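PDB 4ZM4: aminotransferase from Streptomyces pactum, which belongs to the class-III aminotransferase family of pyridoxal-phosphate-dependent proteins, and is modelled here as a dimer with pyridoxal-5'-phosphate and P3B bound. Local coordinates for residues A128-L133 and L274-R279; V217-A222 and V253-R258; F257-G262 and G366-V371. The protein carries 1 engineered substitution. One frame throughout, in Å; residues are numbered along the deposited sequence.

Contact 1 of 3, residues A128-L133 and L274-R279; sequences ASALRL and LTVLSR. Engineered in segment 274-279: Arg-279 (natural residue Lys). With P3B ((3E,4R,5R)-4,5-dihydroxy-3-{[(Z)-{3-hydroxy-2-methyl-5-[(phosphonooxy)methyl]pyridin-4(1H)-ylidene}methyl]imino}cyclohex-1-ene-1-carboxylic acid), chain H.
Leu-274 overlaps both Leu-133 and the turn of helix that carries Ala-130: both its methyls meet CD2 of Leu-133, its CD2 the closer at 3.8 Å. CD1 of Leu-274 also lies 3.6 Å from the backbone O of Ala-130, a van der Waals contact with a helix carbonyl. The two leucines slant across each other, and the one on the helix reaches over because its chi1 of 179° carries CG away from the backbone N. Ala-130 is the second point of approach, where its CB touches CG2 of Val-276 at a looser 4.3 Å. Residues 274 and 276 turn the same strand face to the helix, while Thr-275 between them points away. The two axes approach to 9.5 Å and run nearly antiparallel, at 171°. Farther along the chain, the engineered Arg-279 (Lys in nature) lines the P3B pocket, and its NH1 bonds to Tyr-67 O. The backbone N of Arg-279 and Ser-278 OG are each hydrogen-bonded to Tyr-311 OH of the second subunit. Helix 123-138 lies against the mixed, mainly parallel seven-stranded sheet, the large-domain core of fold-type I pyridoxal-phosphate enzymes: strand 274-277 runs between 247-251 and 288-292, Phe-290 of the latter also touches Ala-130 and Leu-133, and Met-299 and Leu-300 of helix 298-301 pack on Leu-133.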
loop_
_atom_site.group_PDB
_atom_site.type_symbol
_atom_site.label_atom_id
_atom_site.label_comp_id
_atom_site.label_asym_id
_atom_site.label_seq_id
_atom_site.Cartn_x
_atom_site.Cartn_y
_atom_site.Cartn_z
ATOM N N ALA B 128 -4.943 -7.277 5.830
ATOM C CA ALA B 128 -4.951 -8.599 5.139
ATOM C C ALA B 128 -3.941 -9.523 5.819
ATOM O O ALA B 128 -4.249 -10.671 6.084
ATOM C CB ALA B 128 -4.673 -8.487 3.641
ATOM N N SER B 129 -2.750 -8.998 6.139
ATOM C CA SER B 129 -1.713 -9.855 6.764
ATOM C C SER B 129 -2.020 -10.178 8.195
ATOM O O SER B 129 -1.772 -11.315 8.619
ATOM C CB SER B 129 -0.339 -9.241 6.609
ATOM O OG SER B 129 0.163 -9.434 5.277
ATOM N N ALA B 130 -2.669 -9.258 8.908
ATOM C CA ALA B 130 -3.113 -9.511 10.251
ATOM C C ALA B 130 -4.157 -10.637 10.324
ATOM O O ALA B 130 -4.122 -11.503 11.248
ATOM C CB ALA B 130 -3.694 -8.254 10.862
ATOM N N LEU B 131 -5.121 -10.617 9.386
ATOM C CA LEU B 131 -6.123 -11.694 9.325
ATOM C C LEU B 131 -5.476 -13.035 8.996
ATOM O O LEU B 131 -5.843 -14.068 9.558
ATOM C CB LEU B 131 -7.269 -11.356 8.365
ATOM C CG LEU B 131 -8.114 -10.185 8.876
ATOM C CD1 LEU B 131 -9.219 -9.833 7.865
ATOM C CD2 LEU B 131 -8.720 -10.439 10.251
ATOM N N ARG B 132 -4.517 -13.021 8.070
ATOM C CA ARG B 132 -3.807 -14.232 7.727
ATOM C C ARG B 132 -3.081 -14.744 8.959
ATOM O O ARG B 132 -3.053 -15.951 9.210
ATOM C CB ARG B 132 -2.843 -14.001 6.578
ATOM C CG ARG B 132 -3.481 -14.021 5.201
ATOM C CD ARG B 132 -2.417 -13.894 4.138
ATOM N NE ARG B 132 -3.000 -13.730 2.815
ATOM C CZ ARG B 132 -2.349 -13.250 1.748
ATOM N NH1 ARG B 132 -1.074 -12.904 1.812
ATOM N NH2 ARG B 132 -3.000 -13.122 0.589
ATOM N N LEU B 133 -2.476 -13.845 9.729
ATOM C CA LEU B 133 -1.747 -14.248 10.948
ATOM C C LEU B 133 -2.683 -14.940 11.918
ATOM O O LEU B 133 -2.338 -15.985 12.456
ATOM C CB LEU B 133 -1.100 -13.035 11.616
ATOM C CG LEU B 133 -0.322 -13.271 12.917
ATOM C CD1 LEU B 133 0.811 -14.282 12.685
ATOM C CD2 LEU B 133 0.229 -11.960 13.460
ATOM N N LEU B 274 -4.269 -8.480 18.410
ATOM C CA LEU B 274 -3.554 -7.785 17.347
ATOM C C LEU B 274 -4.143 -6.366 17.166
ATOM O O LEU B 274 -5.315 -6.143 17.502
ATOM C CB LEU B 274 -3.668 -8.548 16.052
ATOM C CG LEU B 274 -2.993 -9.920 15.996
ATOM C CD1 LEU B 274 -3.375 -10.659 14.703
ATOM C CD2 LEU B 274 -1.470 -9.773 16.063
ATOM N N THR B 275 -3.310 -5.421 16.751
ATOM C CA THR B 275 -3.734 -4.041 16.554
ATOM C C THR B 275 -3.249 -3.616 15.201
ATOM O O THR B 275 -2.116 -3.916 14.855
ATOM C CB THR B 275 -3.142 -3.091 17.617
ATOM O OG1 THR B 275 -3.673 -3.418 18.925
ATOM C CG2 THR B 275 -3.474 -1.636 17.319
ATOM N N VAL B 276 -4.108 -3.012 14.398
ATOM C CA VAL B 276 -3.670 -2.438 13.126
ATOM C C VAL B 276 -3.586 -0.919 13.268
ATOM O O VAL B 276 -4.512 -0.274 13.811
ATOM C CB VAL B 276 -4.651 -2.764 11.973
ATOM C CG1 VAL B 276 -4.072 -2.321 10.631
ATOM C CG2 VAL B 276 -4.986 -4.249 11.939
ATOM N N LEU B 277 -2.501 -0.339 12.748
ATOM C CA LEU B 277 -2.240 1.112 12.837
ATOM C C LEU B 277 -1.880 1.702 11.497
ATOM O O LEU B 277 -1.317 0.996 10.635
ATOM C CB LEU B 277 -1.094 1.360 13.800
ATOM C CG LEU B 277 -1.238 0.815 15.223
ATOM C CD1 LEU B 277 0.124 0.860 15.923
ATOM C CD2 LEU B 277 -2.267 1.574 16.010
ATOM N N SER B 278 -2.184 2.987 11.315
ATOM C CA SER B 278 -1.789 3.760 10.126
ATOM C C SER B 278 -2.070 5.255 10.400
ATOM O O SER B 278 -2.111 5.671 11.542
ATOM C CB SER B 278 -2.531 3.273 8.887
ATOM O OG SER B 278 -2.069 3.878 7.701
ATOM N N ARG B 279 -2.236 6.063 9.372
ATOM C CA ARG B 279 -2.818 7.421 9.488
ATOM C C ARG B 279 -2.007 8.375 10.339
ATOM O O ARG B 279 -1.056 8.949 9.841
ATOM C CB ARG B 279 -4.262 7.379 9.975
ATOM C CG ARG B 279 -5.156 6.534 9.122
ATOM C CD ARG B 279 -5.582 7.187 7.831
ATOM N NE ARG B 279 -5.961 6.112 6.928
ATOM C CZ ARG B 279 -7.197 5.754 6.586
ATOM N NH1 ARG B 279 -8.291 6.386 7.026
ATOM N NH2 ARG B 279 -7.320 4.726 5.756
HETATM O OAH P3B H . -6.184 0.946 2.630
HETATM P PBA P3B H . -6.110 2.245 3.536
HETATM O OAI P3B H . -6.971 3.232 2.807
HETATM O OAC P3B H . -4.703 2.795 3.706
HETATM O OAQ P3B H . -6.844 1.713 4.941
HETATM C CAM P3B H . -8.014 0.832 4.938
HETATM C CAV P3B H . -8.690 1.069 6.109
HETATM C CAL P3B H . -8.540 0.136 7.125
HETATM N NAP P3B H . -9.176 0.375 8.337
HETATM C CAU P3B H . -9.924 1.512 8.539
HETATM C CAA P3B H . -10.575 1.726 9.724
HETATM C CAW P3B H . -10.095 2.382 7.556
HETATM O OAE P3B H . -10.845 3.477 7.818
HETATM C CAX P3B H . -9.472 2.238 6.315
HETATM C CAJ P3B H . -9.687 3.203 5.268
HETATM N NAO P3B H . -10.622 4.204 5.387
HETATM C CAT P3B H . -10.921 5.056 4.355
HETATM C CAK P3B H . -10.469 4.928 3.012
HETATM C CAS P3B H . -10.856 5.766 1.972
HETATM C CAR P3B H . -10.335 5.636 0.671
HETATM O OAD P3B H . -10.597 6.445 -0.233
HETATM O OAB P3B H . -9.667 4.689 0.331
HETATM C CAN P3B H . -11.516 6.907 2.208
HETATM C CAY P3B H . -11.951 7.242 3.644
HETATM O OAF P3B H . -13.272 7.784 3.448
HETATM C CAZ P3B H . -11.908 6.050 4.684
HETATM O OAG P3B H . -11.889 6.418 6.112
#

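Contact 2 of 3, residues V217-A222 and V253-R258; sequences VEPVLA and VITGFR. With P3B ((3E,4R,5R)-4,5-dihydroxy-3-{[(Z)-{3-hydroxy-2-methyl-5-[(phosphonooxy)methyl]pyridin-4(1H)-ylidene}methyl]imino}cyclohex-1-ene-1-carboxylic acid), chain H.
Ala-222 CB presses on CG2 of Ile-254 at 3.8 Å, and beside it Val-220 CB meets CG2 of Thr-255 at the same separation; these two pairs are the tight part of the contact. Pro-219 is held more loosely, its CD lying 4.1 Å from Thr-255 OG1, with the two side chains slanting past each other. A chi1 of 56° sets that hydroxyl between the backbone N and the carbonyl carbon, hydrogen-bonded to Glu-252 OE1, and turns CG2 to Val-220. Even this looser end is buried, for Ala-264 of helix 263-267 touches both Pro-219 and Thr-255. The two loops follow neighbouring parallel strands, 212-217 and 247-251, joined through helix 233-244 in a beta-alpha-beta crossover, so they meet at the C-terminal ends of these strands, where the ligand lies. Glu-218 braces its own loop: OE1 accepts from Ala-222 N at 2.8 Å, on the syn side of the carboxylate but 33° out of its plane. OE2 is bonded to Tyr-150 N and Asn-223 ND2, which should fix the rotation of the group. Also facing P3B, Val-253 CB is 3.6 Å from NAP of the pyridine ring. Ile-254 CD1 comes to 3.3 Å from OAE.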
loop_
_atom_site.group_PDB
_atom_site.type_symbol
_atom_site.label_atom_id
_atom_site.label_comp_id
_atom_site.label_asym_id
_atom_site.label_seq_id
_atom_site.Cartn_x
_atom_site.Cartn_y
_atom_site.Cartn_z
ATOM N N VAL B 217 -12.613 -5.468 14.309
ATOM C CA VAL B 217 -13.532 -4.442 14.729
ATOM C C VAL B 217 -12.887 -3.047 14.788
ATOM O O VAL B 217 -11.715 -2.913 15.153
ATOM C CB VAL B 217 -14.110 -4.815 16.095
ATOM C CG1 VAL B 217 -13.022 -4.797 17.138
ATOM C CG2 VAL B 217 -15.258 -3.879 16.475
ATOM N N GLU B 218 -13.635 -2.028 14.373
ATOM C CA GLU B 218 -13.292 -0.633 14.646
ATOM C C GLU B 218 -13.754 -0.341 16.050
ATOM O O GLU B 218 -14.953 -0.246 16.308
ATOM C CB GLU B 218 -13.988 0.339 13.685
ATOM C CG GLU B 218 -13.462 0.329 12.257
ATOM C CD GLU B 218 -14.117 1.397 11.406
ATOM O OE1 GLU B 218 -14.168 2.585 11.846
ATOM O OE2 GLU B 218 -14.594 1.070 10.293
ATOM N N PRO B 219 -12.805 -0.176 16.998
ATOM C CA PRO B 219 -13.265 -0.071 18.396
ATOM C C PRO B 219 -14.211 1.116 18.588
ATOM O O PRO B 219 -15.134 1.033 19.385
ATOM C CB PRO B 219 -11.967 0.091 19.200
ATOM C CG PRO B 219 -10.872 -0.267 18.278
ATOM C CD PRO B 219 -11.342 -0.056 16.889
ATOM N N VAL B 220 -13.951 2.208 17.906
ATOM C CA VAL B 220 -14.968 3.234 17.672
ATOM C C VAL B 220 -15.277 3.165 16.184
ATOM O O VAL B 220 -14.370 3.224 15.360
ATOM C CB VAL B 220 -14.461 4.647 17.946
ATOM C CG1 VAL B 220 -15.513 5.675 17.547
ATOM C CG2 VAL B 220 -14.110 4.819 19.395
ATOM N N LEU B 221 -16.539 2.988 15.826
ATOM C CA LEU B 221 -16.924 2.928 14.419
ATOM C C LEU B 221 -16.813 4.340 13.855
ATOM O O LEU B 221 -17.637 5.193 14.188
ATOM C CB LEU B 221 -18.350 2.396 14.249
ATOM C CG LEU B 221 -18.942 2.492 12.822
ATOM C CD1 LEU B 221 -18.017 1.861 11.802
ATOM C CD2 LEU B 221 -20.318 1.855 12.733
ATOM N N ALA B 222 -15.819 4.587 12.999
ATOM C CA ALA B 222 -15.615 5.940 12.416
ATOM C C ALA B 222 -16.048 6.089 10.942
ATOM O O ALA B 222 -16.458 7.177 10.550
ATOM C CB ALA B 222 -14.186 6.362 12.581
ATOM N N VAL B 253 -6.720 1.933 12.666
ATOM C CA VAL B 253 -6.176 2.731 11.566
ATOM C C VAL B 253 -6.588 4.177 11.747
ATOM O O VAL B 253 -5.768 5.070 11.598
ATOM C CB VAL B 253 -6.649 2.193 10.179
ATOM C CG1 VAL B 253 -6.615 3.278 9.101
ATOM C CG2 VAL B 253 -5.777 1.026 9.743
ATOM N N ILE B 254 -7.829 4.399 12.159
ATOM C CA ILE B 254 -8.311 5.734 12.444
ATOM C C ILE B 254 -8.139 6.110 13.928
ATOM O O ILE B 254 -7.613 7.194 14.225
ATOM C CB ILE B 254 -9.779 5.897 12.004
ATOM C CG1 ILE B 254 -9.824 6.065 10.481
ATOM C CG2 ILE B 254 -10.422 7.108 12.658
ATOM C CD1 ILE B 254 -11.236 6.029 9.928
ATOM N N THR B 255 -8.555 5.243 14.851
ATOM C CA THR B 255 -8.543 5.594 16.282
ATOM C C THR B 255 -7.144 5.651 16.949
ATOM O O THR B 255 -6.951 6.381 17.939
ATOM C CB THR B 255 -9.433 4.643 17.107
ATOM O OG1 THR B 255 -9.014 3.294 16.884
ATOM C CG2 THR B 255 -10.854 4.788 16.722
ATOM N N GLY B 256 -6.173 4.935 16.402
ATOM C CA GLY B 256 -4.818 4.933 16.986
ATOM C C GLY B 256 -4.133 6.286 16.962
ATOM O O GLY B 256 -4.151 6.984 15.961
ATOM N N PHE B 257 -3.581 6.673 18.096
ATOM C CA PHE B 257 -2.983 8.002 18.294
ATOM C C PHE B 257 -3.925 9.137 17.996
ATOM O O PHE B 257 -3.480 10.274 17.780
ATOM C CB PHE B 257 -1.718 8.188 17.469
ATOM C CG PHE B 257 -0.839 6.976 17.429
ATOM C CD1 PHE B 257 -0.035 6.642 18.505
ATOM C CD2 PHE B 257 -0.838 6.154 16.316
ATOM C CE1 PHE B 257 0.747 5.512 18.461
ATOM C CE2 PHE B 257 -0.033 5.033 16.268
ATOM C CZ PHE B 257 0.757 4.715 17.335
ATOM N N ARG B 258 -5.225 8.891 18.068
ATOM C CA ARG B 258 -6.231 9.928 17.762
ATOM C C ARG B 258 -7.185 10.156 18.949
ATOM O O ARG B 258 -7.325 11.286 19.422
ATOM C CB ARG B 258 -6.985 9.498 16.495
ATOM C CG ARG B 258 -8.341 10.118 16.247
ATOM C CD ARG B 258 -8.270 11.567 15.850
ATOM N NE ARG B 258 -7.639 11.793 14.544
ATOM C CZ ARG B 258 -7.524 12.996 13.979
ATOM N NH1 ARG B 258 -8.049 14.076 14.568
ATOM N NH2 ARG B 258 -6.907 13.138 12.811
HETATM O OAH P3B H . -6.184 0.946 2.630
HETATM P PBA P3B H . -6.110 2.245 3.536
HETATM O OAI P3B H . -6.971 3.232 2.807
HETATM O OAC P3B H . -4.703 2.795 3.706
HETATM O OAQ P3B H . -6.844 1.713 4.941
HETATM C CAM P3B H . -8.014 0.832 4.938
HETATM C CAV P3B H . -8.690 1.069 6.109
HETATM C CAL P3B H . -8.540 0.136 7.125
HETATM N NAP P3B H . -9.176 0.375 8.337
HETATM C CAU P3B H . -9.924 1.512 8.539
HETATM C CAA P3B H . -10.575 1.726 9.724
HETATM C CAW P3B H . -10.095 2.382 7.556
HETATM O OAE P3B H . -10.845 3.477 7.818
HETATM C CAX P3B H . -9.472 2.238 6.315
HETATM C CAJ P3B H . -9.687 3.203 5.268
HETATM N NAO P3B H . -10.622 4.204 5.387
HETATM C CAT P3B H . -10.921 5.056 4.355
HETATM C CAK P3B H . -10.469 4.928 3.012
HETATM C CAS P3B H . -10.856 5.766 1.972
HETATM C CAR P3B H . -10.335 5.636 0.671
HETATM O OAD P3B H . -10.597 6.445 -0.233
HETATM O OAB P3B H . -9.667 4.689 0.331
HETATM C CAN P3B H . -11.516 6.907 2.208
HETATM C CAY P3B H . -11.951 7.242 3.644
HETATM O OAF P3B H . -13.272 7.784 3.448
HETATM C CAZ P3B H . -11.908 6.050 4.684
HETATM O OAG P3B H . -11.889 6.418 6.112
#

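Contact 3 of 3, residues F257-G262 and G366-V371; sequences FRVARG and GTLMSV
Arg-258, Leu-368 and Thr-367 carry this contact. The arginine chain bends at chi2 (72°) and again at chi3, and this double bend brings its end to Thr-367. There NH1 donates to Thr-367 OG1 at 2.8 Å with an N-H...O angle of 154°, the hydroxyl sitting at the guanidinium edge and near its plane. The same NH1 is also bonded to Leu-423 O, while NH2 is bonded to Gly-68 O, so backbone carbonyls and one hydroxyl together hold the buried cation in position. Thr-367 crosses the arginine at about a right angle, and its OG1 also lies 3.3 Å from Arg-258 CD. Leu-368 packs on the aliphatic part of the same side chain: its CD1 is 3.8 Å from Arg-258 CG. Its other methyl, CD2, reaches CG1 of Val-259 at 3.8 Å, so the isobutyl group spans two successive residues of the loop. The nearest CA atoms, those of Val-259 and Gly-366, stand 5.5 Å apart. Val-365 and Ala-264 also touch Val-259. Gly-366, with a positive phi of 67°, and Thr-367 have the backbone conformation of a type II' turn; they link strands 360-365 and 368-373 in a tight two-residue beta hairpin, whose tip meets the loop between strand 247-251 and helix 263-267.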
loop_
_atom_site.group_PDB
_atom_site.type_symbol
_atom_site.label_atom_id
_atom_site.label_comp_id
_atom_site.label_asym_id
_atom_site.label_seq_id
_atom_site.Cartn_x
_atom_site.Cartn_y
_atom_site.Cartn_z
ATOM N N PHE B 257 -3.581 6.673 18.096
ATOM C CA PHE B 257 -2.983 8.002 18.294
ATOM C C PHE B 257 -3.925 9.137 17.996
ATOM O O PHE B 257 -3.480 10.274 17.780
ATOM C CB PHE B 257 -1.718 8.188 17.469
ATOM C CG PHE B 257 -0.839 6.976 17.429
ATOM C CD1 PHE B 257 -0.035 6.642 18.505
ATOM C CD2 PHE B 257 -0.838 6.154 16.316
ATOM C CE1 PHE B 257 0.747 5.512 18.461
ATOM C CE2 PHE B 257 -0.033 5.033 16.268
ATOM C CZ PHE B 257 0.757 4.715 17.335
ATOM N N ARG B 258 -5.225 8.891 18.068
ATOM C CA ARG B 258 -6.231 9.928 17.762
ATOM C C ARG B 258 -7.185 10.156 18.949
ATOM O O ARG B 258 -7.325 11.286 19.422
ATOM C CB ARG B 258 -6.985 9.498 16.495
ATOM C CG ARG B 258 -8.341 10.118 16.247
ATOM C CD ARG B 258 -8.270 11.567 15.850
ATOM N NE ARG B 258 -7.639 11.793 14.544
ATOM C CZ ARG B 258 -7.524 12.996 13.979
ATOM N NH1 ARG B 258 -8.049 14.076 14.568
ATOM N NH2 ARG B 258 -6.907 13.138 12.811
ATOM N N VAL B 259 -7.856 9.091 19.387
ATOM C CA VAL B 259 -8.839 9.187 20.490
ATOM C C VAL B 259 -8.143 9.214 21.848
ATOM O O VAL B 259 -8.742 9.611 22.832
ATOM C CB VAL B 259 -9.891 8.054 20.475
ATOM C CG1 VAL B 259 -10.669 8.090 19.180
ATOM C CG2 VAL B 259 -9.229 6.695 20.636
ATOM N N ALA B 260 -6.866 8.866 21.847
ATOM C CA ALA B 260 -5.973 8.917 23.010
ATOM C C ALA B 260 -4.591 8.584 22.480
ATOM O O ALA B 260 -4.436 8.165 21.327
ATOM C CB ALA B 260 -6.386 7.893 24.042
ATOM N N ARG B 261 -3.570 8.774 23.292
ATOM C CA ARG B 261 -2.198 8.489 22.846
ATOM C C ARG B 261 -2.041 7.005 22.464
ATOM O O ARG B 261 -1.469 6.670 21.428
ATOM C CB ARG B 261 -1.208 8.891 23.945
ATOM C CG ARG B 261 0.213 9.084 23.440
ATOM C CD ARG B 261 1.175 9.419 24.563
ATOM N NE ARG B 261 1.535 8.238 25.348
ATOM C CZ ARG B 261 2.643 8.106 26.072
ATOM N NH1 ARG B 261 2.849 6.976 26.721
ATOM N NH2 ARG B 261 3.524 9.066 26.152
ATOM N N GLY B 262 -2.588 6.125 23.296
ATOM C CA GLY B 262 -2.603 4.684 23.055
ATOM C C GLY B 262 -3.891 4.173 22.423
ATOM O O GLY B 262 -4.249 3.001 22.569
ATOM N N GLY B 366 -13.167 12.757 20.950
ATOM C CA GLY B 366 -12.033 13.602 20.803
ATOM C C GLY B 366 -12.217 14.471 19.582
ATOM O O GLY B 366 -13.202 15.182 19.463
ATOM N N THR B 367 -11.266 14.380 18.652
ATOM C CA THR B 367 -11.300 15.156 17.426
ATOM C C THR B 367 -11.934 14.386 16.262
ATOM O O THR B 367 -11.906 14.839 15.114
ATOM C CB THR B 367 -9.865 15.596 17.056
ATOM O OG1 THR B 367 -8.948 14.500 17.194
ATOM C CG2 THR B 367 -9.431 16.713 17.962
ATOM N N LEU B 368 -12.458 13.203 16.552
ATOM C CA LEU B 368 -13.192 12.385 15.577
ATOM C C LEU B 368 -14.646 12.764 15.810
ATOM O O LEU B 368 -15.105 12.806 16.961
ATOM C CB LEU B 368 -12.991 10.936 15.905
ATOM C CG LEU B 368 -12.562 9.895 14.910
ATOM C CD1 LEU B 368 -11.427 10.349 14.029
ATOM C CD2 LEU B 368 -12.150 8.681 15.701
ATOM N N MET B 369 -15.348 13.137 14.752
ATOM C CA MET B 369 -16.632 13.813 14.890
ATOM C C MET B 369 -17.547 13.565 13.666
ATOM O O MET B 369 -17.112 13.783 12.527
ATOM C CB MET B 369 -16.349 15.307 15.046
ATOM C CG MET B 369 -17.522 16.154 15.434
ATOM S SD MET B 369 -16.922 17.811 15.845
ATOM C CE MET B 369 -18.541 18.574 16.033
ATOM N N SER B 370 -18.799 13.161 13.914
ATOM C CA SER B 370 -19.845 13.068 12.844
ATOM C C SER B 370 -20.917 14.142 13.072
ATOM O O SER B 370 -21.325 14.399 14.208
ATOM C CB SER B 370 -20.485 11.679 12.539
ATOM O OG SER B 370 -21.217 11.128 13.604
ATOM N N VAL B 371 -21.335 14.754 11.972
ATOM C CA VAL B 371 -22.355 15.797 11.947
ATOM C C VAL B 371 -23.325 15.494 10.814
ATOM O O VAL B 371 -22.958 15.565 9.650
ATOM C CB VAL B 371 -21.755 17.211 11.710
ATOM C CG1 VAL B 371 -22.861 18.256 11.589
ATOM C CG2 VAL B 371 -20.810 17.594 12.830
#

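Contacts 1 and 2 border P3B, and contact 3 lies behind contact 2. Contacts 1 and 2, centres about 13 Å apart, both touch the ligand and meet where Val-276 CG1 packs on Val-253 CG2 at 3.9 Å. Contacts 2 and 3 are closer, about 8 Å between centres, and share Phe-257 and Arg-258; Ile-254 CG2 lies 3.7 Å from Leu-368 CD1, making Ile-254 one link between pocket and hairpin. The side chain of Leu-368 remains about 9 Å from P3B, a second-shell position. Contacts 1 and 3, centres about 20 Å apart, meet through Leu-277 CD2 and Phe-257 CE2 at 4.1 Å. Asp-251, Asn-223 and residues of the second subunit help complete the pocket.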